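Side-chain contacts in acyl-CoA dehydrogenase FadE3 (Mycobacterium smegmatis, PDB 4IV6), which belongs to the acyl-CoA dehydrogenase family of flavoproteins and binds dihydroflavine-adenine dinucleotide: residues N37-E42 / E119-M124; G90-V95 / P113-G118; N160-D165 / S198-K203. One frame throughout, in Å; residues are numbered along the deposited sequence.

Contact 1: residues N37-E42 / E119-M124; sequences NTYPEE and ELRATM. With FDA (dihydroflavine-adenine dinucleotide), chain D.
The Tyr-39 ring and the Arg-121 guanidinium meet edge to edge, their planes only 13° apart. The phenol OH lies at the guanidinium edge, in its plane. Arg-121 NH1 lies near the plane of the ring, 2.9 Å from Tyr-39 OH. Arg-163 makes a cation-pi contact with the Tyr-39 ring. The contact belongs to the acyl-CoA dehydrogenase fold, where the turn leading into helix 41-50 faces segment 119-124, which runs on into strand 122-125. NH1 donates to the phenol oxygen, but the bond is weak, bent to 126° at the hydrogen. CG of Tyr-39 stands anti to the backbone N (chi1 171°), and this aims the ring at the arginine. Directly after Tyr-39 the chain makes an inverse gamma turn centred on Pro-40, the N-cap of helix 41-50. Arg-121 is buried. Its NH2 bonds the carbonyl O of Ala-88, while NH1 has the weak bond to the phenol. Three residues past Arg-121 the strand reaches the flavin. There N3 of the dihydroflavine-adenine dinucleotide donates a nearly straight hydrogen bond to Met-124 O, 3.0 Å away.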
# COMPACT_ATOMS: atom_id res chain seq x y z
N ASN B 37 -27.38 9.44 -17.94
CA ASN B 37 -27.23 8.17 -18.65
C ASN B 37 -27.72 8.24 -20.09
O ASN B 37 -28.32 7.29 -20.59
CB ASN B 37 -27.92 7.02 -17.91
CG ASN B 37 -27.47 5.65 -18.38
OD1 ASN B 37 -26.30 5.45 -18.69
ND2 ASN B 37 -28.39 4.71 -18.44
N THR B 38 -27.46 9.37 -20.77
CA THR B 38 -27.92 9.60 -22.13
C THR B 38 -26.95 8.99 -23.12
O THR B 38 -25.74 9.18 -23.02
CB THR B 38 -28.09 11.12 -22.38
OG1 THR B 38 -29.01 11.64 -21.42
CG2 THR B 38 -28.58 11.43 -23.81
N TYR B 39 -27.47 8.25 -24.09
CA TYR B 39 -26.58 7.64 -25.08
C TYR B 39 -26.01 8.78 -25.92
O TYR B 39 -26.76 9.60 -26.41
CB TYR B 39 -27.31 6.61 -25.94
CG TYR B 39 -26.48 6.12 -27.10
CD1 TYR B 39 -25.38 5.27 -26.91
CD2 TYR B 39 -26.77 6.54 -28.39
CE1 TYR B 39 -24.61 4.84 -28.00
CE2 TYR B 39 -26.03 6.12 -29.47
CZ TYR B 39 -24.95 5.27 -29.27
OH TYR B 39 -24.21 4.87 -30.38
N PRO B 40 -24.67 8.88 -26.02
CA PRO B 40 -24.09 10.04 -26.70
C PRO B 40 -24.05 9.87 -28.23
O PRO B 40 -22.99 9.67 -28.83
CB PRO B 40 -22.69 10.13 -26.11
CG PRO B 40 -22.34 8.73 -25.77
CD PRO B 40 -23.63 8.01 -25.44
N GLU B 41 -25.21 9.95 -28.84
CA GLU B 41 -25.34 9.64 -30.24
C GLU B 41 -24.54 10.59 -31.14
O GLU B 41 -23.86 10.15 -32.05
CB GLU B 41 -26.81 9.59 -30.63
CG GLU B 41 -26.99 9.15 -32.07
CD GLU B 41 -28.43 9.11 -32.50
OE1 GLU B 41 -29.29 9.78 -31.89
OE2 GLU B 41 -28.68 8.40 -33.48
N GLU B 42 -24.57 11.88 -30.84
CA GLU B 42 -23.85 12.87 -31.63
C GLU B 42 -22.33 12.69 -31.53
O GLU B 42 -21.62 12.71 -32.53
CB GLU B 42 -24.24 14.30 -31.20
N GLU B 119 -20.70 2.06 -39.64
CA GLU B 119 -22.07 1.78 -40.11
C GLU B 119 -22.56 0.49 -39.46
O GLU B 119 -23.70 0.42 -39.05
CB GLU B 119 -22.12 1.64 -41.63
CG GLU B 119 -23.54 1.44 -42.16
CD GLU B 119 -23.60 1.14 -43.65
OE1 GLU B 119 -22.75 1.63 -44.44
OE2 GLU B 119 -24.53 0.40 -44.04
N LEU B 120 -21.66 -0.50 -39.37
CA LEU B 120 -21.90 -1.67 -38.55
C LEU B 120 -20.95 -1.68 -37.37
O LEU B 120 -19.75 -1.55 -37.55
CB LEU B 120 -21.69 -2.93 -39.37
CG LEU B 120 -21.71 -4.25 -38.61
CD1 LEU B 120 -23.07 -4.51 -38.02
CD2 LEU B 120 -21.33 -5.36 -39.56
N ARG B 121 -21.48 -1.87 -36.17
CA ARG B 121 -20.69 -2.04 -34.97
C ARG B 121 -20.76 -3.46 -34.43
O ARG B 121 -21.79 -4.15 -34.56
CB ARG B 121 -21.19 -1.06 -33.93
CG ARG B 121 -20.70 0.35 -34.20
CD ARG B 121 -21.34 1.34 -33.27
NE ARG B 121 -20.90 1.15 -31.91
CZ ARG B 121 -21.46 1.77 -30.88
NH1 ARG B 121 -22.45 2.64 -31.07
NH2 ARG B 121 -21.00 1.53 -29.66
N ALA B 122 -19.66 -3.90 -33.82
CA ALA B 122 -19.55 -5.23 -33.26
C ALA B 122 -19.13 -5.18 -31.82
O ALA B 122 -18.46 -4.23 -31.37
CB ALA B 122 -18.58 -6.09 -34.07
N THR B 123 -19.50 -6.23 -31.08
CA THR B 123 -19.05 -6.37 -29.71
C THR B 123 -18.75 -7.84 -29.40
O THR B 123 -19.10 -8.73 -30.20
CB THR B 123 -20.09 -5.81 -28.75
OG1 THR B 123 -19.55 -5.78 -27.41
CG2 THR B 123 -21.37 -6.66 -28.77
N MET B 124 -18.09 -8.08 -28.27
CA MET B 124 -17.73 -9.44 -27.83
C MET B 124 -18.68 -9.94 -26.77
O MET B 124 -18.84 -9.28 -25.76
CB MET B 124 -16.36 -9.46 -27.14
CG MET B 124 -15.16 -9.10 -27.98
SD MET B 124 -14.84 -10.29 -29.29
CE MET B 124 -14.76 -11.81 -28.37
PA FDA D . -16.48 -14.06 -11.12
O1A FDA D . -15.75 -14.90 -12.14
O2A FDA D . -17.78 -14.53 -10.53
O5B FDA D . -15.45 -13.73 -9.94
C5B FDA D . -15.85 -13.12 -8.69
C4B FDA D . -14.60 -12.88 -7.83
O4B FDA D . -13.84 -14.09 -7.66
C3B FDA D . -13.64 -11.90 -8.47
O3B FDA D . -12.89 -11.23 -7.44
C2B FDA D . -12.76 -12.82 -9.29
O2B FDA D . -11.48 -12.28 -9.62
C1B FDA D . -12.59 -13.96 -8.32
N9A FDA D . -12.20 -15.24 -8.97
C8A FDA D . -13.01 -16.01 -9.74
N7A FDA D . -12.36 -17.12 -10.13
C5A FDA D . -11.12 -17.06 -9.60
C6A FDA D . -9.92 -17.89 -9.62
N6A FDA D . -9.94 -19.04 -10.29
N1A FDA D . -8.81 -17.50 -8.95
C2A FDA D . -8.81 -16.35 -8.25
N3A FDA D . -9.87 -15.52 -8.18
C4A FDA D . -11.03 -15.84 -8.82
N1 FDA D . -18.05 -9.29 -20.71
C2 FDA D . -18.19 -9.55 -22.01
O2 FDA D . -18.15 -10.73 -22.40
N3 FDA D . -18.38 -8.57 -22.92
C4 FDA D . -18.46 -7.27 -22.61
O4 FDA D . -18.67 -6.40 -23.49
C4X FDA D . -18.28 -6.90 -21.19
N5 FDA D . -18.36 -5.63 -20.74
C5X FDA D . -18.62 -5.40 -19.43
C6 FDA D . -19.12 -4.17 -19.00
C7 FDA D . -19.35 -3.91 -17.64
C7M FDA D . -19.93 -2.60 -17.19
C8 FDA D . -19.05 -4.91 -16.69
C8M FDA D . -19.26 -4.72 -15.20
C9 FDA D . -18.56 -6.13 -17.12
C9A FDA D . -18.36 -6.39 -18.48
N10 FDA D . -17.89 -7.66 -18.88
C10 FDA D . -18.09 -8.02 -20.24
C1' FDA D . -18.00 -8.75 -17.90
C2' FDA D . -16.65 -8.89 -17.23
O2' FDA D . -15.66 -9.37 -18.15
C3' FDA D . -16.80 -9.84 -16.04
O3' FDA D . -17.44 -9.12 -14.99
C4' FDA D . -15.49 -10.38 -15.53
O4' FDA D . -15.14 -11.45 -16.43
C5' FDA D . -15.62 -10.99 -14.12
O5' FDA D . -16.71 -11.88 -14.12
P FDA D . -17.66 -12.18 -12.89
O1P FDA D . -18.49 -13.35 -13.37
O2P FDA D . -18.36 -10.92 -12.48
O3P FDA D . -16.61 -12.58 -11.74

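Contact 2: residues G90-V95 / P113-G118; sequences GGHTVV and PRMATG
His-92 and Met-115 carry this buried contact between two helices, and Val-95 adds to it. The polar part is one bond. His-92 NE2 donates to Met-115 O at 3.1 Å, but the angle at the hydrogen is 129°, so the bond is weak. The stronger partner of NE2 is the carbonyl O of Phe-53. ND1, across CE1 from NE2, accepts from the backbone N of Ala-122. Both ring nitrogens are therefore engaged, which should fix the ring's rotation.

The second kind of interaction is CH-pi. CE of Met-115 sits over one face of the imidazole, 4.1 Å from the ring centroid and offset toward its rim. A bend at chi3 (67°) folds the methyl back over the ring. The sulfur lies oblique to the ring and farther off. Lower down the same side chain, Met-115 CB packs 3.6 Å from His-92 CE1.

Apolar packing completes the contact. Val-95 CG1 meets Met-115 CE at 4.1 Å, the side chains crossing at about a right angle. Helices 83-102 and 105-116 are thus joined in the helical N-terminal domain, with Ala-122 of strand 122-125 against both Val-95 and Met-115.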
# COMPACT_ATOMS: atom_id res chain seq x y z
N GLY B 90 -14.01 -0.42 -28.03
CA GLY B 90 -13.07 -1.46 -27.61
C GLY B 90 -13.35 -2.86 -28.15
O GLY B 90 -12.56 -3.42 -28.92
N GLY B 91 -14.49 -3.42 -27.75
CA GLY B 91 -14.94 -4.69 -28.32
C GLY B 91 -15.02 -4.71 -29.84
O GLY B 91 -14.71 -5.73 -30.46
N HIS B 92 -15.42 -3.60 -30.45
CA HIS B 92 -15.48 -3.48 -31.89
C HIS B 92 -14.10 -3.68 -32.49
O HIS B 92 -13.93 -4.40 -33.47
CB HIS B 92 -16.04 -2.12 -32.27
CG HIS B 92 -16.10 -1.84 -33.73
ND1 HIS B 92 -17.23 -2.06 -34.49
CD2 HIS B 92 -15.19 -1.27 -34.56
CE1 HIS B 92 -16.99 -1.68 -35.74
NE2 HIS B 92 -15.76 -1.18 -35.80
N THR B 93 -13.10 -3.06 -31.89
CA THR B 93 -11.71 -3.27 -32.33
C THR B 93 -11.25 -4.74 -32.19
O THR B 93 -10.61 -5.30 -33.09
CB THR B 93 -10.75 -2.36 -31.54
OG1 THR B 93 -11.25 -1.01 -31.51
CG2 THR B 93 -9.38 -2.38 -32.18
N VAL B 94 -11.58 -5.35 -31.07
CA VAL B 94 -11.20 -6.73 -30.85
C VAL B 94 -11.85 -7.61 -31.93
O VAL B 94 -11.18 -8.45 -32.50
CB VAL B 94 -11.56 -7.19 -29.43
CG1 VAL B 94 -11.30 -8.66 -29.25
CG2 VAL B 94 -10.75 -6.39 -28.40
N VAL B 95 -13.13 -7.38 -32.23
CA VAL B 95 -13.79 -8.19 -33.27
C VAL B 95 -13.15 -7.94 -34.63
O VAL B 95 -12.96 -8.89 -35.41
CB VAL B 95 -15.32 -7.93 -33.37
CG1 VAL B 95 -15.92 -8.70 -34.53
CG2 VAL B 95 -16.00 -8.29 -32.08
N PRO B 113 -15.74 -3.76 -44.21
CA PRO B 113 -15.95 -2.43 -44.78
C PRO B 113 -16.97 -1.56 -44.03
O PRO B 113 -16.71 -0.39 -43.79
CB PRO B 113 -16.38 -2.73 -46.23
CG PRO B 113 -15.74 -4.05 -46.54
CD PRO B 113 -15.92 -4.81 -45.23
N ARG B 114 -18.10 -2.13 -43.62
CA ARG B 114 -19.08 -1.38 -42.86
C ARG B 114 -18.66 -1.19 -41.40
O ARG B 114 -19.06 -0.23 -40.76
CB ARG B 114 -20.44 -2.04 -42.91
CG ARG B 114 -21.15 -1.92 -44.24
CD ARG B 114 -22.47 -2.66 -44.15
NE ARG B 114 -22.24 -4.11 -44.06
CZ ARG B 114 -23.03 -4.97 -43.42
NH1 ARG B 114 -22.74 -6.28 -43.43
NH2 ARG B 114 -24.11 -4.53 -42.77
N MET B 115 -17.85 -2.09 -40.88
CA MET B 115 -17.28 -1.89 -39.54
C MET B 115 -16.32 -0.70 -39.50
O MET B 115 -16.32 0.07 -38.56
CB MET B 115 -16.58 -3.15 -39.05
CG MET B 115 -17.58 -4.22 -38.63
SD MET B 115 -16.81 -5.77 -38.16
CE MET B 115 -15.95 -5.26 -36.67
N ALA B 116 -15.50 -0.55 -40.54
CA ALA B 116 -14.50 0.53 -40.55
C ALA B 116 -15.11 1.91 -40.48
O ALA B 116 -14.49 2.82 -39.94
CB ALA B 116 -13.61 0.39 -41.76
N THR B 117 -16.31 2.08 -41.02
CA THR B 117 -17.02 3.36 -41.00
C THR B 117 -17.89 3.55 -39.79
O THR B 117 -18.42 4.64 -39.55
CB THR B 117 -17.94 3.50 -42.22
OG1 THR B 117 -18.93 2.47 -42.20
CG2 THR B 117 -17.14 3.43 -43.50
N GLY B 118 -18.06 2.49 -39.00
CA GLY B 118 -19.00 2.51 -37.92
C GLY B 118 -20.43 2.25 -38.34
O GLY B 118 -21.28 2.20 -37.49

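Contact 3: residues N160-D165 / S198-K203; sequences NARRSD and SRDLPK
Arg-162 and Asp-200 form a salt bridge at the protein surface, and its tight part is a single carboxylate oxygen. Arg-162 NH2 donates to Asp-200 OD1 at 2.7 Å, nearly straight at 168°. NE of the same guanidinium also points to OD1, but at 3.4 Å this bond is weak. Both bonds thus fall on one oxygen, not on the pair. OD1 lies close to the guanidinium plane. The guanidinium reaches it from above the carboxylate plane, and the two planes stand 46° apart. The Arg-162 chain starts anti to the backbone N and turns at chi3 (-52°), which brings NE and NH2 round to the aspartate. The loop that carries Arg-162 is itself held in shape: Ser-164 N and OG both donate to Asn-160 O, OG from above the carbonyl plane.

The rest of the contact is loose. Arg-162 NH2 comes no nearer than 3.9 Å to the backbone C of Arg-199, whose own side chain leaves for a salt bridge with Glu-213. All three touching residues are exposed. Solvent probably weakens the attraction of the charges. Arg-163 NH1 stays 5.5 Å from Asp-200 OD2 and pairs with Glu-210.

The salt bridge links the loop between strands 148-159 and 166-172 to the end of strand 195-200. It is a surface tie within the beta-rich middle domain of the acyl-CoA dehydrogenase fold.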
# COMPACT_ATOMS: atom_id res chain seq x y z
N ASN B 160 -22.37 -2.42 -25.37
CA ASN B 160 -22.81 -1.99 -26.68
C ASN B 160 -23.66 -3.03 -27.42
O ASN B 160 -23.74 -3.01 -28.65
CB ASN B 160 -21.62 -1.61 -27.54
CG ASN B 160 -20.65 -0.69 -26.84
OD1 ASN B 160 -20.89 0.50 -26.70
ND2 ASN B 160 -19.52 -1.24 -26.47
N ALA B 161 -24.33 -3.92 -26.69
CA ALA B 161 -25.12 -4.98 -27.30
C ALA B 161 -26.30 -4.51 -28.13
O ALA B 161 -26.70 -5.20 -29.08
CB ALA B 161 -25.59 -5.97 -26.25
N ARG B 162 -26.89 -3.38 -27.78
CA ARG B 162 -28.06 -2.85 -28.48
C ARG B 162 -27.64 -2.14 -29.78
O ARG B 162 -28.22 -2.35 -30.84
CB ARG B 162 -28.82 -1.87 -27.57
CG ARG B 162 -30.25 -1.56 -27.98
CD ARG B 162 -31.05 -0.76 -26.93
NE ARG B 162 -31.03 -1.34 -25.57
CZ ARG B 162 -31.72 -2.42 -25.18
NH1 ARG B 162 -32.50 -3.10 -26.03
NH2 ARG B 162 -31.64 -2.83 -23.93
N ARG B 163 -26.59 -1.34 -29.69
CA ARG B 163 -26.10 -0.56 -30.83
C ARG B 163 -25.27 -1.41 -31.80
O ARG B 163 -25.05 -1.00 -32.93
CB ARG B 163 -25.23 0.62 -30.36
CG ARG B 163 -25.84 1.67 -29.41
CD ARG B 163 -27.29 1.91 -29.66
NE ARG B 163 -27.95 3.05 -29.00
CZ ARG B 163 -28.24 3.23 -27.70
NH1 ARG B 163 -27.78 2.45 -26.70
NH2 ARG B 163 -28.98 4.30 -27.40
N SER B 164 -24.77 -2.58 -31.36
CA SER B 164 -23.96 -3.45 -32.20
C SER B 164 -24.81 -4.51 -32.90
O SER B 164 -25.47 -5.32 -32.24
CB SER B 164 -22.89 -4.17 -31.38
OG SER B 164 -22.00 -3.25 -30.79
N ASP B 165 -24.77 -4.53 -34.22
CA ASP B 165 -25.54 -5.55 -34.92
C ASP B 165 -24.74 -6.77 -35.38
O ASP B 165 -25.29 -7.63 -36.07
CB ASP B 165 -26.32 -4.90 -36.05
CG ASP B 165 -27.52 -4.11 -35.52
OD1 ASP B 165 -27.86 -4.21 -34.31
OD2 ASP B 165 -28.13 -3.39 -36.31
N SER B 198 -31.87 -7.91 -23.73
CA SER B 198 -32.98 -8.10 -22.80
C SER B 198 -33.17 -6.93 -21.89
O SER B 198 -34.33 -6.59 -21.59
CB SER B 198 -32.86 -9.42 -21.99
OG SER B 198 -32.63 -10.57 -22.81
N ARG B 199 -32.09 -6.32 -21.42
CA ARG B 199 -32.23 -5.06 -20.62
C ARG B 199 -30.87 -4.38 -20.39
O ARG B 199 -29.85 -5.07 -20.47
CB ARG B 199 -32.86 -5.34 -19.26
CG ARG B 199 -31.94 -6.04 -18.28
CD ARG B 199 -32.69 -6.60 -17.10
NE ARG B 199 -31.87 -7.53 -16.34
CZ ARG B 199 -31.58 -8.77 -16.73
NH1 ARG B 199 -32.03 -9.25 -17.88
NH2 ARG B 199 -30.81 -9.53 -15.96
N ASP B 200 -30.87 -3.06 -20.21
CA ASP B 200 -29.67 -2.28 -19.85
C ASP B 200 -29.41 -2.42 -18.36
O ASP B 200 -30.29 -2.13 -17.58
CB ASP B 200 -29.86 -0.81 -20.14
CG ASP B 200 -29.93 -0.52 -21.63
OD1 ASP B 200 -29.82 -1.47 -22.44
OD2 ASP B 200 -30.09 0.67 -21.99
N LEU B 201 -28.21 -2.83 -17.98
CA LEU B 201 -27.94 -3.11 -16.59
C LEU B 201 -27.49 -1.81 -15.88
O LEU B 201 -26.60 -1.15 -16.36
CB LEU B 201 -26.90 -4.23 -16.50
CG LEU B 201 -27.32 -5.52 -17.23
CD1 LEU B 201 -26.18 -6.51 -17.30
CD2 LEU B 201 -28.54 -6.18 -16.61
N PRO B 202 -28.11 -1.44 -14.76
CA PRO B 202 -27.67 -0.20 -14.12
C PRO B 202 -26.32 -0.32 -13.41
O PRO B 202 -26.04 -1.32 -12.72
CB PRO B 202 -28.81 0.13 -13.16
CG PRO B 202 -29.45 -1.17 -12.88
CD PRO B 202 -29.35 -1.96 -14.17
N LYS B 203 -25.48 0.70 -13.63
CA LYS B 203 -24.03 0.64 -13.35
C LYS B 203 -23.56 1.83 -12.51
O LYS B 203 -24.12 2.92 -12.60
CB LYS B 203 -23.24 0.75 -14.67
CG LYS B 203 -23.46 -0.32 -15.66
CD LYS B 203 -22.57 -0.16 -16.87
CE LYS B 203 -23.21 0.73 -17.94
NZ LYS B 203 -22.42 0.58 -19.18

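From the N terminus, contact 1 opens first at 37-42. Its partner, 119-124, comes only after a largely helical run, so contact 1 closes a long loop. Contact 2 is nested inside that loop and closes a short helical hairpin, 90-95 with 113-118. Contact 3 follows in series, closing a loop of strands between 160-165 and 198-203. No two contacts cross. Contacts 1 and 2 touch where the backbone of Leu-120 bonds Arg-114. Contacts 1 and 3 touch where Arg-121 packs on Asn-160 and Ser-164. Contacts 2 and 3 do not touch. Segment 119-124 joins the two: it packs on the helices of the N-terminal domain, and its strand pairs with 166-172.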